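Local coordinates for MutS2 protein (Thermus thermophilus, PDB 2ZQE) that probably acts as an endonuclease through its Smr domain, cutting DNA so as to suppress homologous recombination, at residues I51-A54 and L55-D58. Numbering follows the deposited sequence.
Sequences IREA and LRRD
Ile51 and Leu55 lie side by side on the inner face of helix 46-57, the Ile51 CG2 methyl 3.8 Å from Leu55 CD1. One turn of backbone ties them together: Leu55 N donates to Ile51 O at 2.9 Å, and Leu55 CG sits close beside that same carbonyl. Leu55 also reaches Leu25 of helix 14-30 and Val61, Phe64, Thr77 and Val79 of the sheet, so an alanine here would probably open a gap between helix and strands and take the CD1 contact from the Ile51 methyl. Glu53 and Arg56 lie exposed on the looser solvent side. Glu53 bends at chi2 (67°), which brings OE1 back to Arg56 NH1 in a 2.9 Å salt bridge, OE1 lying 22° out of the guanidinium plane, at its edge. The Arg56 chain, extended from CG to NE, runs back along the helix until its NH2 is 3.8 Å from Arg52 NH2. The two guanidinium planes stand 79° apart, and one water, in plane at the edge of each, accepts from Arg52 NE and Arg56 NH2, probably easing the like charges; Arg52 also has a long, weak ion pair with Asp66. Such two-sidedness is characteristic of an amphipathic helix packed on the sheet of an alpha/beta fold, here the Smr domain.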
loop_
_atom_site.group_PDB
_atom_site.type_symbol
_atom_site.label_atom_id
_atom_site.label_comp_id
_atom_site.label_asym_id
_atom_site.label_seq_id
_atom_site.Cartn_x
_atom_site.Cartn_y
_atom_site.Cartn_z
ATOM N N ILE A 51 -5.320 -1.755 -5.292
ATOM C CA ILE A 51 -4.085 -1.973 -4.537
ATOM C C ILE A 51 -4.066 -3.334 -3.809
ATOM O O ILE A 51 -3.075 -4.089 -3.894
ATOM C CB ILE A 51 -3.832 -0.818 -3.563
ATOM C CG1 ILE A 51 -3.490 0.438 -4.349
ATOM C CG2 ILE A 51 -2.699 -1.190 -2.564
ATOM C CD1 ILE A 51 -3.576 1.727 -3.529
ATOM N N ARG A 52 -5.146 -3.665 -3.115
ATOM C CA ARG A 52 -5.197 -4.947 -2.411
ATOM C C ARG A 52 -4.994 -6.110 -3.382
ATOM O O ARG A 52 -4.225 -7.028 -3.094
ATOM C CB ARG A 52 -6.505 -5.110 -1.641
ATOM C CG ARG A 52 -6.572 -4.216 -0.401
ATOM C CD ARG A 52 -7.988 -4.116 0.180
ATOM N NE ARG A 52 -8.515 -5.381 0.703
ATOM C CZ ARG A 52 -8.266 -5.868 1.925
ATOM N NH1 ARG A 52 -7.454 -5.236 2.766
ATOM N NH2 ARG A 52 -8.840 -7.000 2.310
ATOM N N GLU A 53 -5.640 -6.051 -4.545
ATOM C CA GLU A 53 -5.475 -7.135 -5.521
ATOM C C GLU A 53 -4.031 -7.212 -6.068
ATOM O O GLU A 53 -3.449 -8.302 -6.209
ATOM C CB GLU A 53 -6.521 -7.022 -6.638
ATOM C CG GLU A 53 -6.499 -8.206 -7.610
ATOM C CD GLU A 53 -6.925 -9.558 -7.013
ATOM O OE1 GLU A 53 -7.442 -9.638 -5.875
ATOM O OE2 GLU A 53 -6.749 -10.577 -7.728
ATOM N N ALA A 54 -3.431 -6.049 -6.338
ATOM C CA ALA A 54 -2.024 -6.021 -6.748
ATOM C C ALA A 54 -1.106 -6.653 -5.688
ATOM O O ALA A 54 -0.164 -7.413 -6.012
ATOM C CB ALA A 54 -1.592 -4.598 -7.057
ATOM N N LEU A 55 -1.397 -6.370 -4.416
ATOM C CA LEU A 55 -0.572 -6.880 -3.309
ATOM C C LEU A 55 -0.687 -8.394 -3.181
ATOM O O LEU A 55 0.298 -9.059 -2.866
ATOM C CB LEU A 55 -0.962 -6.212 -1.992
ATOM C CG LEU A 55 -0.653 -4.716 -1.884
ATOM C CD1 LEU A 55 -1.278 -4.118 -0.614
ATOM C CD2 LEU A 55 0.877 -4.407 -1.950
ATOM N N ARG A 56 -1.881 -8.926 -3.431
ATOM C CA ARG A 56 -2.071 -10.386 -3.455
ATOM C C ARG A 56 -1.120 -11.073 -4.422
ATOM O O ARG A 56 -0.651 -12.188 -4.141
ATOM C CB ARG A 56 -3.515 -10.773 -3.813
ATOM C CG ARG A 56 -4.504 -10.325 -2.733
ATOM C CD ARG A 56 -5.898 -10.911 -2.946
ATOM N NE ARG A 56 -6.743 -10.397 -1.869
ATOM C CZ ARG A 56 -7.541 -9.336 -1.979
ATOM N NH1 ARG A 56 -7.660 -8.693 -3.136
ATOM N NH2 ARG A 56 -8.210 -8.908 -0.913
ATOM N N ARG A 57 -0.819 -10.402 -5.538
ATOM C CA ARG A 57 -0.003 -10.982 -6.607
ATOM C C ARG A 57 1.482 -10.661 -6.471
ATOM O O ARG A 57 2.313 -11.165 -7.238
ATOM C CB ARG A 57 -0.500 -10.457 -7.963
ATOM C CG ARG A 57 -1.937 -10.780 -8.274
ATOM C CD ARG A 57 -2.503 -9.871 -9.350
ATOM N NE ARG A 57 -2.171 -10.294 -10.706
ATOM C CZ ARG A 57 -1.086 -9.916 -11.383
ATOM N NH1 ARG A 57 -0.191 -9.101 -10.834
ATOM N NH2 ARG A 57 -0.898 -10.355 -12.623
ATOM N N ASP A 58 1.825 -9.843 -5.478
ATOM C CA ASP A 58 3.171 -9.297 -5.371
ATOM C C ASP A 58 4.090 -10.122 -4.466
ATOM O O ASP A 58 3.863 -10.229 -3.260
ATOM C CB ASP A 58 3.111 -7.844 -4.893
ATOM C CG ASP A 58 4.359 -7.065 -5.262
ATOM O OD1 ASP A 58 5.477 -7.534 -4.963
ATOM O OD2 ASP A 58 4.227 -5.991 -5.891
HETATM O O HOH W 1 -10.148 -6.474 -1.560
#